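Complement C1r subcomponent (Homo sapiens, PDB 6F1D) is a serine protease of the complement C1 complex that cleaves and activates C1s, its CUB2 domain binding calcium and probably helping to hold C1s. Local coordinates at residues S12-S17 and G107-Y112; H43-E48 and P83-T88. All coordinates share one frame; numbering follows the deposited sequence.

Contact 1 (S12-S17 and G107-Y112). With NA (sodium ion), chain C.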
ATOM      1  N   SER A  12       2.738 -14.722  -4.910  1.00 29.15           N
ATOM      2  CA  SER A  12       3.534 -13.546  -4.627  1.00 27.71           C
ATOM      3  C   SER A  12       3.263 -12.517  -5.711  1.00 29.49           C
ATOM      4  O   SER A  12       2.754 -12.849  -6.785  1.00 28.97           O
ATOM      5  CB  SER A  12       5.018 -13.887  -4.569  1.00 30.19           C
ATOM      6  OG  SER A  12       5.424 -14.467  -5.802  1.00 40.25           O
ATOM      7  N   GLY A  13       3.644 -11.275  -5.452  1.00 25.02           N
ATOM      8  CA  GLY A  13       3.525 -10.313  -6.534  1.00 28.95           C
ATOM      9  C   GLY A  13       3.918  -8.922  -6.101  1.00 29.29           C
ATOM     10  O   GLY A  13       4.207  -8.664  -4.934  1.00 27.18           O
ATOM     11  N   TYR A  14       3.898  -8.014  -7.059  1.00 23.01           N
ATOM     12  CA  TYR A  14       4.223  -6.621  -6.806  1.00 21.68           C
ATOM     13  C   TYR A  14       2.951  -5.786  -6.913  1.00 21.80           C
ATOM     14  O   TYR A  14       2.079  -6.039  -7.761  1.00 21.49           O
ATOM     15  CB  TYR A  14       5.251  -6.083  -7.799  1.00 23.53           C
ATOM     16  CG  TYR A  14       6.662  -6.612  -7.689  1.00 27.73           C
ATOM     17  CD1 TYR A  14       7.120  -7.586  -8.575  1.00 31.06           C
ATOM     18  CD2 TYR A  14       7.546  -6.125  -6.724  1.00 25.93           C
ATOM     19  CE1 TYR A  14       8.406  -8.065  -8.507  1.00 38.28           C
ATOM     20  CE2 TYR A  14       8.848  -6.607  -6.652  1.00 29.95           C
ATOM     21  CZ  TYR A  14       9.249  -7.577  -7.530  1.00 38.29           C
ATOM     22  OH  TYR A  14      10.525  -8.041  -7.465  1.00 46.84           O
ATOM     23  N   ILE A  15       2.860  -4.777  -6.064  1.00 20.63           N
ATOM     24  CA  ILE A  15       1.747  -3.839  -6.091  1.00 18.72           C
ATOM     25  C   ILE A  15       2.361  -2.456  -5.979  1.00 18.42           C
ATOM     26  O   ILE A  15       3.236  -2.253  -5.137  1.00 17.73           O
ATOM     27  CB  ILE A  15       0.786  -4.091  -4.905  1.00 17.83           C
ATOM     28  CG1 ILE A  15       0.446  -5.588  -4.812  1.00 18.15           C
ATOM     29  CG2 ILE A  15      -0.425  -3.157  -5.010  1.00 18.77           C
ATOM     30  CD1 ILE A  15      -0.571  -5.922  -3.733  1.00 20.60           C
ATOM     31  N   SER A  16       1.910  -1.503  -6.801  1.00 19.31           N
ATOM     32  CA  SER A  16       2.471  -0.166  -6.653  1.00 19.27           C
ATOM     33  C   SER A  16       1.401   0.884  -6.930  1.00 24.15           C
ATOM     34  O   SER A  16       0.355   0.606  -7.523  1.00 22.92           O
ATOM     35  CB  SER A  16       3.688   0.014  -7.574  1.00 21.76           C
ATOM     36  OG  SER A  16       3.318  -0.152  -8.939  1.00 29.47           O
ATOM     37  N   SER A  17       1.684   2.106  -6.509  1.00 14.18           N
ATOM     38  CA  SER A  17       0.848   3.231  -6.876  1.00 17.08           C
ATOM     39  C   SER A  17       0.930   3.516  -8.383  1.00 18.07           C
ATOM     40  O   SER A  17       1.891   3.176  -9.065  1.00 18.93           O
ATOM     41  CB  SER A  17       1.258   4.476  -6.088  1.00 19.82           C
ATOM     42  OG  SER A  17       2.649   4.711  -6.182  1.00 19.93           O
ATOM     43  N   GLY A 107       5.555   7.968  -4.854  1.00 17.97           N
ATOM     44  CA  GLY A 107       4.620   6.873  -4.576  1.00 16.09           C
ATOM     45  C   GLY A 107       5.254   5.670  -3.889  1.00 15.53           C
ATOM     46  O   GLY A 107       6.299   5.784  -3.240  1.00 17.76           O
ATOM     47  N   TRP A 108       4.682   4.482  -4.056  1.00 16.93           N
ATOM     48  CA  TRP A 108       5.183   3.358  -3.272  1.00 14.37           C
ATOM     49  C   TRP A 108       5.073   2.115  -4.132  1.00 19.75           C
ATOM     50  O   TRP A 108       4.285   2.061  -5.085  1.00 16.74           O
ATOM     51  CB  TRP A 108       4.374   3.181  -1.972  1.00 16.01           C
ATOM     52  CG  TRP A 108       2.907   3.177  -2.260  1.00 15.42           C
ATOM     53  CD1 TRP A 108       2.093   4.267  -2.316  1.00 17.70           C
ATOM     54  CD2 TRP A 108       2.079   2.049  -2.615  1.00 15.79           C
ATOM     55  NE1 TRP A 108       0.807   3.885  -2.612  1.00 17.46           N
ATOM     56  CE2 TRP A 108       0.776   2.539  -2.825  1.00 19.05           C
ATOM     57  CE3 TRP A 108       2.310   0.664  -2.740  1.00 18.15           C
ATOM     58  CZ2 TRP A 108      -0.292   1.718  -3.170  1.00 18.68           C
ATOM     59  CZ3 TRP A 108       1.240  -0.139  -3.091  1.00 17.70           C
ATOM     60  CH2 TRP A 108      -0.043   0.391  -3.285  1.00 20.18           C
ATOM     61  N   LYS A 109       5.843   1.105  -3.754  1.00 14.86           N
ATOM     62  CA  LYS A 109       5.780  -0.190  -4.406  1.00 15.20           C
ATOM     63  C   LYS A 109       6.153  -1.220  -3.348  1.00 18.27           C
ATOM     64  O   LYS A 109       7.092  -0.992  -2.574  1.00 15.99           O
ATOM     65  CB  LYS A 109       6.772  -0.255  -5.578  1.00 16.78           C
ATOM     66  CG  LYS A 109       6.886  -1.613  -6.258  1.00 21.12           C
ATOM     67  CD  LYS A 109       7.578  -1.439  -7.608  1.00 27.07           C
ATOM     68  CE  LYS A 109       7.883  -2.769  -8.265  1.00 31.68           C
ATOM     69  NZ  LYS A 109       8.636  -2.566  -9.548  1.00 34.32           N
ATOM     70  N   LEU A 110       5.455  -2.354  -3.349  1.00 14.78           N
ATOM     71  CA  LEU A 110       5.727  -3.429  -2.398  1.00 18.66           C
ATOM     72  C   LEU A 110       5.735  -4.741  -3.155  1.00 24.00           C
ATOM     73  O   LEU A 110       5.175  -4.855  -4.251  1.00 20.77           O
ATOM     74  CB  LEU A 110       4.677  -3.487  -1.274  1.00 17.40           C
ATOM     75  CG  LEU A 110       3.254  -3.834  -1.652  1.00 20.68           C
ATOM     76  CD1 LEU A 110       3.066  -5.354  -1.724  1.00 22.60           C
ATOM     77  CD2 LEU A 110       2.280  -3.267  -0.558  1.00 22.90           C
ATOM     78  N   ARG A 111       6.410  -5.722  -2.571  1.00 20.29           N
ATOM     79  CA  ARG A 111       6.293  -7.120  -2.967  1.00 20.42           C
ATOM     80  C   ARG A 111       5.652  -7.880  -1.816  1.00 27.84           C
ATOM     81  O   ARG A 111       6.093  -7.765  -0.661  1.00 19.66           O
ATOM     82  CB  ARG A 111       7.648  -7.739  -3.285  1.00 19.66           C
ATOM     83  CG  ARG A 111       7.584  -9.256  -3.589  1.00 26.37           C
ATOM     84  CD  ARG A 111       8.726  -9.735  -4.488  1.00 31.26           C
ATOM     85  NE  ARG A 111       8.449 -11.076  -5.014  1.00 28.76           N
ATOM     86  CZ  ARG A 111       8.980 -12.187  -4.528  1.00 31.67           C
ATOM     87  NH1 ARG A 111       9.853 -12.140  -3.515  1.00 32.32           N
ATOM     88  NH2 ARG A 111       8.655 -13.347  -5.074  1.00 26.68           N
ATOM     89  N   TYR A 112       4.621  -8.658  -2.122  1.00 20.37           N
ATOM     90  CA  TYR A 112       4.059  -9.558  -1.122  1.00 23.18           C
ATOM     91  C   TYR A 112       4.478 -10.984  -1.447  1.00 25.16           C
ATOM     92  O   TYR A 112       4.643 -11.352  -2.623  1.00 20.14           O
ATOM     93  CB  TYR A 112       2.538  -9.415  -1.047  1.00 17.35           C
ATOM     94  CG  TYR A 112       1.761 -10.057  -2.169  1.00 19.36           C
ATOM     95  CD1 TYR A 112       1.376 -11.390  -2.090  1.00 19.68           C
ATOM     96  CD2 TYR A 112       1.369  -9.319  -3.286  1.00 19.75           C
ATOM     97  CE1 TYR A 112       0.661 -11.990  -3.134  1.00 24.19           C
ATOM     98  CE2 TYR A 112       0.657  -9.905  -4.319  1.00 25.32           C
ATOM     99  CZ  TYR A 112       0.311 -11.241  -4.234  1.00 23.03           C
ATOM    100  OH  TYR A 112      -0.411 -11.835  -5.246  1.00 29.65           O
TER
HETATM  101 NA    NA C 301       3.221   6.540  -8.221  1.00 25.19          NA
HETATM  102  O   HOH W   1       6.738 -11.623  -7.291  1.00 34.39           O

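Contact 2 (H43-E48 and P83-T88)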
ATOM      1  N   HIS A  43       3.161 -11.693   3.765  1.00 19.59           N
ATOM      2  CA  HIS A  43       4.255 -10.820   4.171  1.00 26.79           C
ATOM      3  C   HIS A  43       4.405  -9.705   3.142  1.00 23.36           C
ATOM      4  O   HIS A  43       4.411  -9.967   1.926  1.00 25.10           O
ATOM      5  CB  HIS A  43       5.566 -11.601   4.264  1.00 24.35           C
ATOM      6  CG  HIS A  43       5.602 -12.605   5.368  1.00 28.48           C
ATOM      7  ND1 HIS A  43       6.464 -12.501   6.436  1.00 36.35           N
ATOM      8  CD2 HIS A  43       4.922 -13.759   5.544  1.00 34.48           C
ATOM      9  CE1 HIS A  43       6.303 -13.544   7.235  1.00 41.73           C
ATOM     10  NE2 HIS A  43       5.365 -14.319   6.718  1.00 40.72           N
ATOM     11  N   LEU A  44       4.540  -8.467   3.615  1.00 18.60           N
ATOM     12  CA  LEU A  44       4.661  -7.301   2.726  1.00 14.53           C
ATOM     13  C   LEU A  44       6.016  -6.646   2.938  1.00 23.03           C
ATOM     14  O   LEU A  44       6.474  -6.482   4.088  1.00 26.07           O
ATOM     15  CB  LEU A  44       3.572  -6.257   3.020  1.00 21.84           C
ATOM     16  CG  LEU A  44       2.118  -6.704   3.133  1.00 26.02           C
ATOM     17  CD1 LEU A  44       1.284  -5.459   3.402  1.00 22.05           C
ATOM     18  CD2 LEU A  44       1.700  -7.339   1.835  1.00 26.92           C
ATOM     19  N   LYS A  45       6.654  -6.282   1.833  1.00 18.55           N
ATOM     20  CA  LYS A  45       7.945  -5.634   1.870  1.00 18.99           C
ATOM     21  C   LYS A  45       7.944  -4.445   0.918  1.00 21.79           C
ATOM     22  O   LYS A  45       7.860  -4.632  -0.293  1.00 22.65           O
ATOM     23  CB  LYS A  45       9.021  -6.616   1.431  1.00 18.56           C
ATOM     24  CG  LYS A  45      10.299  -5.922   1.272  1.00 33.41           C
ATOM     25  CD  LYS A  45      11.200  -6.635   0.298  1.00 40.34           C
ATOM     26  CE  LYS A  45      12.582  -6.251   0.626  1.00 53.66           C
ATOM     27  NZ  LYS A  45      13.045  -6.732   1.959  1.00 64.50           N
ATOM     28  N   PHE A  46       8.128  -3.249   1.439  1.00 21.80           N
ATOM     29  CA  PHE A  46       8.179  -2.102   0.551  1.00 20.32           C
ATOM     30  C   PHE A  46       9.559  -1.926  -0.033  1.00 27.60           C
ATOM     31  O   PHE A  46      10.561  -2.084   0.663  1.00 20.04           O
ATOM     32  CB  PHE A  46       7.773  -0.856   1.311  1.00 23.09           C
ATOM     33  CG  PHE A  46       6.285  -0.768   1.514  1.00 21.26           C
ATOM     34  CD1 PHE A  46       5.502  -0.129   0.574  1.00 19.23           C
ATOM     35  CD2 PHE A  46       5.680  -1.378   2.592  1.00 26.47           C
ATOM     36  CE1 PHE A  46       4.097  -0.066   0.730  1.00 21.01           C
ATOM     37  CE2 PHE A  46       4.292  -1.321   2.765  1.00 33.14           C
ATOM     38  CZ  PHE A  46       3.508  -0.652   1.839  1.00 25.18           C
ATOM     39  N   LEU A  47       9.599  -1.479  -1.278  1.00 21.63           N
ATOM     40  CA  LEU A  47      10.826  -1.171  -1.971  1.00 21.81           C
ATOM     41  C   LEU A  47      11.159   0.305  -1.829  1.00 25.72           C
ATOM     42  O   LEU A  47      10.357   1.101  -1.352  1.00 23.66           O
ATOM     43  CB  LEU A  47      10.703  -1.569  -3.433  1.00 26.11           C
ATOM     44  CG  LEU A  47      10.682  -3.100  -3.646  1.00 28.83           C
ATOM     45  CD1 LEU A  47      11.586  -3.833  -2.673  1.00 39.48           C
ATOM     46  CD2 LEU A  47       9.327  -3.691  -3.553  1.00 34.09           C
ATOM     47  N   GLU A  48      12.376   0.660  -2.210  1.00 30.32           N
ATOM     48  CA  GLU A  48      12.710   2.076  -2.320  1.00 36.94           C
ATOM     49  C   GLU A  48      12.764   2.484  -3.787  1.00 33.89           C
ATOM     50  O   GLU A  48      13.147   1.680  -4.633  1.00 34.74           O
ATOM     51  CB  GLU A  48      14.066   2.371  -1.661  1.00 46.52           C
ATOM     52  CG  GLU A  48      14.104   1.958  -0.201  1.00 63.76           C
ATOM     53  CD  GLU A  48      15.369   2.392   0.538  1.00 82.48           C
ATOM     54  OE1 GLU A  48      15.309   2.500   1.788  1.00 87.06           O
ATOM     55  OE2 GLU A  48      16.420   2.609  -0.115  1.00 88.33           O
ATOM     56  N   PRO A  83       7.714   1.919   5.240  1.00 31.50           N
ATOM     57  CA  PRO A  83       7.296   1.148   6.415  1.00 32.46           C
ATOM     58  C   PRO A  83       8.224  -0.032   6.639  1.00 38.18           C
ATOM     59  O   PRO A  83       8.889  -0.497   5.698  1.00 33.61           O
ATOM     60  CB  PRO A  83       5.893   0.669   6.033  1.00 26.27           C
ATOM     61  CG  PRO A  83       5.427   1.641   5.010  1.00 35.06           C
ATOM     62  CD  PRO A  83       6.635   2.025   4.238  1.00 27.89           C
ATOM     63  N   PRO A  84       8.294  -0.559   7.856  1.00 38.91           N
ATOM     64  CA  PRO A  84       9.043  -1.799   8.056  1.00 38.04           C
ATOM     65  C   PRO A  84       8.281  -2.943   7.418  1.00 27.18           C
ATOM     66  O   PRO A  84       7.089  -2.840   7.117  1.00 29.34           O
ATOM     67  CB  PRO A  84       9.105  -1.943   9.578  1.00 51.27           C
ATOM     68  CG  PRO A  84       7.808  -1.316  10.024  1.00 54.40           C
ATOM     69  CD  PRO A  84       7.516  -0.185   9.050  1.00 49.88           C
ATOM     70  N   ASP A  85       8.992  -4.030   7.175  1.00 32.77           N
ATOM     71  CA  ASP A  85       8.362  -5.211   6.600  1.00 34.43           C
ATOM     72  C   ASP A  85       7.212  -5.690   7.484  1.00 30.38           C
ATOM     73  O   ASP A  85       7.323  -5.700   8.710  1.00 35.22           O
ATOM     74  CB  ASP A  85       9.411  -6.307   6.445  1.00 41.14           C
ATOM     75  CG  ASP A  85      10.477  -5.943   5.432  1.00 57.37           C
ATOM     76  OD1 ASP A  85      10.409  -4.841   4.828  1.00 52.63           O
ATOM     77  OD2 ASP A  85      11.395  -6.770   5.231  1.00 69.61           O
ATOM     78  N   LEU A  86       6.108  -6.107   6.864  1.00 27.21           N
ATOM     79  CA  LEU A  86       4.897  -6.472   7.592  1.00 33.10           C
ATOM     80  C   LEU A  86       4.611  -7.956   7.444  1.00 35.54           C
ATOM     81  O   LEU A  86       4.391  -8.448   6.335  1.00 33.85           O
ATOM     82  CB  LEU A  86       3.704  -5.663   7.099  1.00 28.89           C
ATOM     83  CG  LEU A  86       3.872  -4.200   7.454  1.00 32.83           C
ATOM     84  CD1 LEU A  86       2.825  -3.358   6.726  1.00 40.19           C
ATOM     85  CD2 LEU A  86       3.763  -4.079   8.964  1.00 43.09           C
ATOM     86  N   ASP A  87       4.601  -8.658   8.562  1.00 31.34           N
ATOM     87  CA  ASP A  87       4.072 -10.006   8.644  1.00 28.70           C
ATOM     88  C   ASP A  87       2.633  -9.903   9.149  1.00 33.27           C
ATOM     89  O   ASP A  87       2.408  -9.678  10.339  1.00 35.60           O
ATOM     90  CB  ASP A  87       4.929 -10.853   9.580  1.00 36.75           C
ATOM     91  CG  ASP A  87       4.281 -12.200   9.907  1.00 47.81           C
ATOM     92  OD1 ASP A  87       3.202 -12.533   9.340  1.00 54.73           O
ATOM     93  OD2 ASP A  87       4.873 -12.942  10.716  1.00 51.35           O
ATOM     94  N   THR A  88       1.670 -10.116   8.264  1.00 29.25           N
ATOM     95  CA  THR A  88       0.285  -9.778   8.561  1.00 30.08           C
ATOM     96  C   THR A  88      -0.490 -10.857   9.299  1.00 37.20           C
ATOM     97  O   THR A  88      -1.616 -10.585   9.711  1.00 36.75           O
ATOM     98  CB  THR A  88      -0.473  -9.476   7.278  1.00 28.52           C
ATOM     99  OG1 THR A  88      -0.621 -10.698   6.545  1.00 30.76           O
ATOM    100  CG2 THR A  88       0.242  -8.404   6.445  1.00 31.31           C
TER
HETATM  101  O   HOH W   2       8.932  -2.844   4.163  1.00 32.57           O

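Contact 1 (S12-S17 and G107-Y112)
Gly13 to Ser16 pairs antiparallel with Lys109 to Tyr112, the strand axes coming within 4.7 Å, and backbone hydrogen bonds join Gly13 to Tyr112 and Ile15 to Leu110 in both directions. This pairing lies at the edge of one sheet of the CUB beta-sandwich, where 13-16 is an outermost strand. On the face of Gly13, Ile15, Leu110 and Tyr112, which looks to the facing sheet, Ile15 spreads over three residues. Its CG2 lies 3.9 Å from Trp108 CZ3, its CG1 lies beside Leu110 CD1, and its CD1 touches Tyr112 CD2, the two side chains crossing at about a right angle. The facing sheet adds Tyr32 and Ile34 to this buried layer. The Tyr112 ring lies flat against the backbone, with Gly13 N 3.4 Å above its plane and over its centre. Its chi1 of 76° swings CG between the backbone N and the carbonyl carbon, which brings the ring back over Ser12 and Gly13. Gly13 has no side chain to hinder it. Tyr112 OH is hydrogen-bonded to the carbonyl of Glu10.

On the face of Tyr14, Ser16, Lys109 and Arg111, the Tyr14 ring meets two long chains. The extended Lys109 puts NZ over the ring face, 5.0 Å from the centroid, in a cation-pi contact. Arg111 CD makes an off-centre CH-pi contact with the same ring, and Arg111 NE donates to a water at 2.9 Å.

Near the sodium ion the pairing ends on a side chain. Ser17 N donates to Trp108 O, while Trp108 N donates to Ser17 OG at 3.0 Å. Ser17 CB sits over the five-membered ring of the tryptophan. The same OG binds the sodium ion at 2.8 Å, and Leu18 O is the ion's other protein ligand.

Contact 2 (H43-E48 and P83-T88)
His43 and Asp87 lie side by side and point the same way, with the imidazole and carboxylate stacked and their planes 18° apart. Asp87 OD1 sits 3.7 Å above the His43 ring, toward its rim. Each polar end is hydrogen-bonded to a third residue: His43 NE2 to Glu115 OE1, and Asp87 OD1 to the backbone N of Ser89. The next pair, Leu44 and Leu86, turns to the opposite face, where the two CB atoms are 4.1 Å apart. Two backbone hydrogen bonds join this pair, Leu44 N to Leu86 O at 2.7 Å and Leu86 N to Leu44 O at 2.8 Å.

Beyond them the backbones separate and a water fills in. It accepts from Phe46 N and donates to Pro83 O and to Asp85 OD1, the last at 2.6 Å. Lys45 runs alongside Asp85, and the bend at chi4 (66°) leaves NZ 3.7 Å from Asp85 OD2, a long salt bridge. Pro83 places CG over the face of the Phe46 ring, 4.1 Å from the centroid, in a CH-pi contact.

The short strand 86-87 edges the four-stranded sheet of the CUB sandwich. Strand 109-116 flanks 40-46 on its other side, and strand 64-69 of the facing sheet packs on Phe46, Leu86 and Thr88.

How the contacts relate
From the N terminus, the chain runs through strand 6-8 of the five-stranded sheet, then forms strand 13-16, one outer strand of the four-stranded sheet. It then crosses to the facing sheet at 29-35 and returns as strand 40-46. Contact 2 closes the loop from 43-48 to 83-88, which includes the hairpin strands 64-69 and 72-77. Contact 1 closes only at 107-112, so its loop encloses that of contact 2 and the two do not cross. Strands 40-46 and 109-116 are neighbours in the sheet, with probable hydrogen bonds from Arg111 N to Lys45 O and from Leu47 N to Lys109 O. Together the contacts attach both outer strands to this central pair.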